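PDB 6DCS: stage III sporulation protein AF from Bacillus subtilis, which is a component of a channel essential for sporulation, to which it probably contributes a ring-building motif domain of the kind found in secretion systems. Local coordinates for residues Lys56-Met62 with Lys112-Glu118; Arg12-Leu16 with Leu43-Val49. All blocks are in the same frame, centred on the assembly; numbering follows the deposited sequence.

Contact 1 (Lys56-Met62 with Lys112-Glu118); sequences KTISVYM and KITVHME. With SO4 (sulfate ion), chain D.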
loop_
_atom_site.group_PDB
_atom_site.type_symbol
_atom_site.label_atom_id
_atom_site.label_comp_id
_atom_site.label_asym_id
_atom_site.label_seq_id
_atom_site.Cartn_x
_atom_site.Cartn_y
_atom_site.Cartn_z
ATOM N N LYS A 56 -10.726 8.892 -2.782
ATOM C CA LYS A 56 -11.385 8.331 -1.611
ATOM C C LYS A 56 -10.529 7.296 -0.877
ATOM O O LYS A 56 -10.596 7.221 0.353
ATOM C CB LYS A 56 -12.731 7.714 -2.015
ATOM C CG LYS A 56 -13.808 8.751 -2.372
ATOM C CD LYS A 56 -15.189 8.441 -1.796
ATOM C CE LYS A 56 -16.163 9.530 -2.235
ATOM N NZ LYS A 56 -17.613 9.142 -2.067
ATOM N N THR A 57 -9.752 6.466 -1.577
ATOM C CA THR A 57 -8.962 5.437 -0.908
ATOM C C THR A 57 -7.733 5.103 -1.737
ATOM O O THR A 57 -7.646 5.424 -2.923
ATOM C CB THR A 57 -9.704 4.102 -0.647
ATOM O OG1 THR A 57 -9.880 3.393 -1.883
ATOM C CG2 THR A 57 -11.023 4.285 0.051
ATOM N N ILE A 58 -6.778 4.448 -1.063
ATOM C CA ILE A 58 -5.470 4.089 -1.589
ATOM C C ILE A 58 -5.009 2.797 -0.938
ATOM O O ILE A 58 -4.695 2.772 0.261
ATOM C CB ILE A 58 -4.423 5.187 -1.332
ATOM C CG1 ILE A 58 -4.970 6.557 -1.702
ATOM C CG2 ILE A 58 -3.148 4.862 -2.075
ATOM C CD1 ILE A 58 -4.099 7.693 -1.349
ATOM N N SER A 59 -4.953 1.722 -1.720
ATOM C CA SER A 59 -4.406 0.461 -1.247
ATOM C C SER A 59 -2.971 0.275 -1.736
ATOM O O SER A 59 -2.669 0.510 -2.912
ATOM C CB SER A 59 -5.280 -0.687 -1.708
ATOM O OG SER A 59 -6.328 -0.842 -0.779
ATOM N N VAL A 60 -2.094 -0.163 -0.831
ATOM C CA VAL A 60 -0.685 -0.375 -1.150
ATOM C C VAL A 60 -0.243 -1.782 -0.767
ATOM O O VAL A 60 -0.441 -2.219 0.371
ATOM C CB VAL A 60 0.223 0.647 -0.458
ATOM C CG1 VAL A 60 1.608 0.549 -1.055
ATOM C CG2 VAL A 60 -0.348 2.051 -0.606
ATOM N N TYR A 61 0.391 -2.469 -1.707
ATOM C CA TYR A 61 0.852 -3.835 -1.520
ATOM C C TYR A 61 2.370 -3.796 -1.528
ATOM O O TYR A 61 2.972 -3.404 -2.534
ATOM C CB TYR A 61 0.279 -4.748 -2.617
ATOM C CG TYR A 61 -1.252 -4.888 -2.555
ATOM C CD1 TYR A 61 -2.088 -3.896 -3.063
ATOM C CD2 TYR A 61 -1.851 -5.994 -1.968
ATOM C CE1 TYR A 61 -3.480 -4.005 -2.984
ATOM C CE2 TYR A 61 -3.221 -6.106 -1.886
ATOM C CZ TYR A 61 -4.046 -5.116 -2.394
ATOM O OH TYR A 61 -5.438 -5.260 -2.298
ATOM N N MET A 62 2.979 -4.153 -0.393
ATOM C CA MET A 62 4.408 -3.975 -0.164
ATOM C C MET A 62 5.131 -5.285 -0.410
ATOM O O MET A 62 4.668 -6.339 0.026
ATOM C CB MET A 62 4.674 -3.493 1.259
ATOM C CG MET A 62 4.388 -2.005 1.469
ATOM S SD MET A 62 4.840 -0.916 0.106
ATOM C CE MET A 62 6.621 -0.799 0.340
ATOM N N LYS A 112 -7.015 7.395 4.707
ATOM C CA LYS A 112 -7.271 6.985 3.339
ATOM C C LYS A 112 -6.351 5.889 2.842
ATOM O O LYS A 112 -6.431 5.541 1.657
ATOM C CB LYS A 112 -7.135 8.173 2.384
ATOM C CG LYS A 112 -8.245 9.193 2.433
ATOM C CD LYS A 112 -8.035 10.252 1.339
ATOM C CE LYS A 112 -9.039 11.395 1.477
ATOM N NZ LYS A 112 -8.819 12.465 0.441
ATOM N N ILE A 113 -5.459 5.360 3.670
ATOM C CA ILE A 113 -4.414 4.470 3.176
ATOM C C ILE A 113 -4.549 3.123 3.847
ATOM O O ILE A 113 -4.476 3.025 5.080
ATOM C CB ILE A 113 -2.993 5.032 3.391
ATOM C CG1 ILE A 113 -2.866 6.477 2.879
ATOM C CG2 ILE A 113 -1.956 4.143 2.724
ATOM C CD1 ILE A 113 -1.492 7.151 3.197
ATOM N N THR A 114 -4.719 2.085 3.045
ATOM C CA THR A 114 -4.605 0.715 3.518
ATOM C C THR A 114 -3.261 0.193 3.066
ATOM O O THR A 114 -2.889 0.387 1.909
ATOM C CB THR A 114 -5.731 -0.181 2.986
ATOM O OG1 THR A 114 -7.000 0.437 3.241
ATOM C CG2 THR A 114 -5.700 -1.562 3.670
ATOM N N VAL A 115 -2.548 -0.482 3.956
ATOM C CA VAL A 115 -1.261 -1.080 3.618
ATOM C C VAL A 115 -1.431 -2.585 3.720
ATOM O O VAL A 115 -1.683 -3.109 4.811
ATOM C CB VAL A 115 -0.132 -0.584 4.540
ATOM C CG1 VAL A 115 1.167 -1.328 4.237
ATOM C CG2 VAL A 115 0.054 0.900 4.411
ATOM N N HIS A 116 -1.291 -3.282 2.593
ATOM C CA HIS A 116 -1.328 -4.742 2.572
ATOM C C HIS A 116 0.098 -5.284 2.533
ATOM O O HIS A 116 0.900 -4.914 1.667
ATOM C CB HIS A 116 -2.153 -5.265 1.390
ATOM C CG HIS A 116 -3.623 -4.984 1.503
ATOM N ND1 HIS A 116 -4.459 -5.706 2.328
ATOM C CD2 HIS A 116 -4.399 -4.042 0.918
ATOM C CE1 HIS A 116 -5.687 -5.225 2.243
ATOM N NE2 HIS A 116 -5.680 -4.216 1.390
ATOM N N MET A 117 0.408 -6.159 3.478
ATOM C CA MET A 117 1.781 -6.564 3.751
ATOM C C MET A 117 2.062 -7.936 3.143
ATOM O O MET A 117 2.308 -8.920 3.837
ATOM C CB MET A 117 2.029 -6.575 5.256
ATOM C CG MET A 117 2.996 -5.517 5.762
ATOM S SD MET A 117 4.348 -5.156 4.635
ATOM C CE MET A 117 5.033 -6.806 4.386
ATOM N N GLU A 118 2.030 -8.002 1.820
ATOM C CA GLU A 118 2.247 -9.297 1.199
ATOM C C GLU A 118 3.740 -9.616 1.199
ATOM O O GLU A 118 4.593 -8.720 1.236
ATOM C CB GLU A 118 1.646 -9.343 -0.209
ATOM C CG GLU A 118 0.353 -10.218 -0.338
ATOM C CD GLU A 118 0.505 -11.698 0.089
ATOM O OE1 GLU A 118 1.432 -12.055 0.857
ATOM O OE2 GLU A 118 -0.327 -12.520 -0.363
HETATM S S SO4 D . -18.864 11.436 -4.643
HETATM O O1 SO4 D . -20.222 11.830 -5.059
HETATM O O2 SO4 D . -18.617 10.062 -5.106
HETATM O O3 SO4 D . -18.726 11.484 -3.176
HETATM O O4 SO4 D . -17.883 12.361 -5.242
#

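Contact 2 (Arg12-Leu16 with Leu43-Val49); sequences RAYIL and LTAGEKV. With SO4 (sulfate ion), chain D; SO4 (sulfate ion), chain C.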
loop_
_atom_site.group_PDB
_atom_site.type_symbol
_atom_site.label_atom_id
_atom_site.label_comp_id
_atom_site.label_asym_id
_atom_site.label_seq_id
_atom_site.Cartn_x
_atom_site.Cartn_y
_atom_site.Cartn_z
ATOM N N ARG A 12 -12.175 10.731 -16.678
ATOM C CA ARG A 12 -12.038 10.658 -15.234
ATOM C C ARG A 12 -11.012 9.609 -14.845
ATOM O O ARG A 12 -10.191 9.842 -13.958
ATOM C CB ARG A 12 -13.388 10.363 -14.595
ATOM C CG ARG A 12 -14.129 11.593 -14.106
ATOM C CD ARG A 12 -15.381 11.161 -13.348
ATOM N NE ARG A 12 -16.517 10.881 -14.235
ATOM C CZ ARG A 12 -17.622 11.619 -14.287
ATOM N NH1 ARG A 12 -17.729 12.673 -13.495
ATOM N NH2 ARG A 12 -18.615 11.298 -15.119
ATOM N N ALA A 13 -11.005 8.465 -15.528
ATOM C CA ALA A 13 -10.015 7.452 -15.184
ATOM C C ALA A 13 -8.613 7.893 -15.569
ATOM O O ALA A 13 -7.661 7.663 -14.816
ATOM C CB ALA A 13 -10.341 6.132 -15.854
ATOM N N TYR A 14 -8.464 8.526 -16.739
ATOM C CA TYR A 14 -7.158 9.020 -17.168
ATOM C C TYR A 14 -6.511 9.867 -16.080
ATOM O O TYR A 14 -5.353 9.645 -15.689
ATOM C CB TYR A 14 -7.299 9.849 -18.446
ATOM C CG TYR A 14 -6.209 10.898 -18.561
ATOM C CD1 TYR A 14 -4.910 10.527 -18.863
ATOM C CD2 TYR A 14 -6.483 12.243 -18.345
ATOM C CE1 TYR A 14 -3.925 11.453 -18.950
ATOM C CE2 TYR A 14 -5.514 13.176 -18.439
ATOM C CZ TYR A 14 -4.207 12.786 -18.737
ATOM O OH TYR A 14 -3.168 13.714 -18.828
ATOM N N ILE A 15 -7.246 10.879 -15.619
ATOM C CA ILE A 15 -6.742 11.768 -14.588
ATOM C C ILE A 15 -6.311 10.961 -13.387
ATOM O O ILE A 15 -5.200 11.143 -12.854
ATOM C CB ILE A 15 -7.820 12.793 -14.219
ATOM C CG1 ILE A 15 -7.958 13.806 -15.347
ATOM C CG2 ILE A 15 -7.514 13.446 -12.897
ATOM C CD1 ILE A 15 -9.268 14.543 -15.286
ATOM N N LEU A 16 -7.176 10.036 -12.967
ATOM C CA LEU A 16 -6.896 9.172 -11.830
ATOM C C LEU A 16 -5.659 8.309 -12.059
ATOM O O LEU A 16 -4.912 8.043 -11.115
ATOM C CB LEU A 16 -8.120 8.310 -11.545
ATOM C CG LEU A 16 -8.168 7.618 -10.201
ATOM C CD1 LEU A 16 -8.012 8.664 -9.160
ATOM C CD2 LEU A 16 -9.470 6.878 -9.981
ATOM N N LEU A 43 -6.160 3.023 -6.493
ATOM C CA LEU A 43 -6.973 4.152 -6.049
ATOM C C LEU A 43 -8.464 3.948 -6.369
ATOM O O LEU A 43 -8.846 3.233 -7.305
ATOM C CB LEU A 43 -6.471 5.467 -6.657
ATOM C CG LEU A 43 -5.198 6.145 -6.081
ATOM C CD1 LEU A 43 -3.971 5.322 -6.308
ATOM C CD2 LEU A 43 -4.978 7.440 -6.786
ATOM N N THR A 44 -9.311 4.551 -5.543
ATOM C CA THR A 44 -10.726 4.691 -5.841
ATOM C C THR A 44 -11.104 6.166 -5.761
ATOM O O THR A 44 -10.492 6.952 -5.026
ATOM C CB THR A 44 -11.635 3.853 -4.900
ATOM O OG1 THR A 44 -11.889 4.549 -3.675
ATOM C CG2 THR A 44 -11.041 2.476 -4.586
ATOM N N ALA A 45 -12.094 6.543 -6.570
ATOM C CA ALA A 45 -12.615 7.903 -6.560
ATOM C C ALA A 45 -14.071 7.865 -7.000
ATOM O O ALA A 45 -14.526 6.886 -7.597
ATOM C CB ALA A 45 -11.788 8.838 -7.451
ATOM N N GLY A 46 -14.793 8.940 -6.686
ATOM C CA GLY A 46 -16.232 9.075 -6.885
ATOM C C GLY A 46 -16.571 9.955 -8.065
ATOM O O GLY A 46 -15.795 10.072 -9.021
ATOM N N GLU A 47 -17.744 10.595 -7.998
ATOM C CA GLU A 47 -18.306 11.218 -9.194
ATOM C C GLU A 47 -17.337 12.194 -9.835
ATOM O O GLU A 47 -17.132 12.149 -11.050
ATOM C CB GLU A 47 -19.635 11.920 -8.902
ATOM C CG GLU A 47 -20.328 12.362 -10.208
ATOM C CD GLU A 47 -21.595 11.571 -10.467
ATOM O OE1 GLU A 47 -21.656 10.463 -9.914
ATOM O OE2 GLU A 47 -22.495 12.008 -11.229
ATOM N N LYS A 48 -16.722 13.071 -9.049
ATOM C CA LYS A 48 -15.815 14.060 -9.611
ATOM C C LYS A 48 -14.371 13.742 -9.247
ATOM O O LYS A 48 -14.093 13.132 -8.206
ATOM C CB LYS A 48 -16.213 15.465 -9.176
ATOM C CG LYS A 48 -17.741 15.762 -9.338
ATOM C CD LYS A 48 -18.143 16.290 -10.734
ATOM C CE LYS A 48 -18.267 15.150 -11.753
ATOM N NZ LYS A 48 -18.008 15.611 -13.162
ATOM N N VAL A 49 -13.480 14.087 -10.176
ATOM C CA VAL A 49 -12.066 13.765 -10.140
ATOM C C VAL A 49 -11.315 14.977 -10.670
ATOM O O VAL A 49 -10.993 15.046 -11.863
ATOM C CB VAL A 49 -11.744 12.517 -10.978
ATOM C CG1 VAL A 49 -10.268 12.158 -10.860
ATOM C CG2 VAL A 49 -12.598 11.332 -10.563
HETATM S S SO4 D . -18.864 11.436 -4.643
HETATM O O1 SO4 D . -20.222 11.830 -5.059
HETATM O O2 SO4 D . -18.617 10.062 -5.106
HETATM O O3 SO4 D . -18.726 11.484 -3.176
HETATM O O4 SO4 D . -17.883 12.361 -5.242
HETATM S S SO4 C . -15.793 10.014 -18.443
HETATM O O1 SO4 C . -16.651 8.933 -18.989
HETATM O O2 SO4 C . -16.401 10.626 -17.259
HETATM O O3 SO4 C . -15.483 11.019 -19.485
HETATM O O4 SO4 C . -14.552 9.429 -17.941
#

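Contact 1 (Lys56-Met62 with Lys112-Glu118)
Tyr61 and His116 both carry CG beside their own backbone N and anti to the carbonyl carbon (chi1 -65° and -68°). They sit level on adjacent strands, which sets the two side chains alongside each other with their ends in the same direction. The strands run parallel and are joined through helix 81-106, so this is the beta-alpha-beta unit of the ring-building motif fold. The ring planes are nearly parallel, 16° apart, but offset, with little overlap; the Tyr61 and His116 centroids are 4.7 Å apart. His116 CD2 lies over one face of the tyrosine, 3.5 Å from Tyr61 CZ, while His116 CB packs 3.4 Å from Tyr61 CD2. Tyr61 OH is hydrogen-bonded to Lys42, and Arg40 makes a cation-pi contact with the ring. With an alanine in place of Tyr61, the His116 imidazole would probably lose the ring beside it and be freer to turn, and Lys42 would lose its hydroxyl partner.

Backbone bonds pair the strands in a regular ladder. Thr114 N donates to Ile58 O and Val60 N to Thr114 O, both at 2.9 Å. The ladder continues with His116 N to Val60 O, then Met62 N to His116 O at 3.0 Å. The Ile58 N to Lys112 O bond is weak. On the face away from the rings lie Ile58, Val60, Ile113 and Val115. There Val60 CG2 meets Ile113 CG2 at 4.2 Å, and Trp106 and Gln99 of helix 81-106 pack on Ile113 and Val115. At the far end, Met62 CB lies 3.8 Å from Met117 SD.

Contact 2 (Arg12-Leu16 with Leu43-Val49)
Val49 is the residue on which helix residues Arg12, Ile15 and Leu16 converge. Val49 CG1 meets Ile15 CG2 at 3.7 Å, the two side chains passing alongside in opposing senses. Val49 CG2 lies 3.9 Å from both Arg12 CG and Arg12 CD. The valine is buried, although the contact lies near the surface.

Leu16 merely brushes Val49 and sends its branched end to the strand. Its CG is anti to the backbone N (chi1 -164°), and its forked end spreads over two strand side chains. Leu16 CD1 lies 4.0 Å from Leu43 CD2, and Leu16 CD2 lies 4.0 Å from Ala45 CB.

Arg12 bends at chi3 (-83°), which turns its guanidinium toward the loop. Arg12 NH1 makes a weak hydrogen bond to Glu47 O, which lies oblique to the guanidinium plane. Lys48 comes in at the edge of the same group, but two donors meet there and the pair is not a bond.

Two sulfates, probably from the crystallisation liquor, flank the contact. Arg12 N donates to O4 of the chain C sulfate at 3.0 Å. This is in the first turn of the helix, whose dipole would probably help hold an anion. O2 of that ion lies 3.0 Å from Arg12 NE, oblique to the guanidinium, and probably offsets the positive charges of Arg12 and Lys48. On the loop side, Glu47 N donates to O2 of the chain D sulfate at 3.1 Å, an ion also gripped by Lys56 NZ.

Further out, Leu43 packs on Ile55, and Thr44 is bonded to Lys56 and Thr57. The contact seats the start of helix 11-30 against strand 37-45 and the loop that follows it, on an outer strand of the sheet next to 55-63.

How the contacts relate
The two contacts have centres about 17 Å apart and share one mixed sheet, ordered 37-45, 55-63, 113-116. Contact 2 comes first along the chain and closes before contact 1 opens. It joins helix 11-30 to outer strand 37-45, whereas contact 1 joins the central strand to the other outer strand. They meet where strands 37-45 and 55-63 pair antiparallel: Thr57 OG1 and Thr44 OG1 are 2.9 Å apart, probably hydrogen-bonded, beside a classic beta bulge at Lys56 and Thr57. One sulfate also bridges them. Together they span the alpha-beta-beta-alpha-beta order of the ring-building motif, consistent with a role in assembling the sporulation channel.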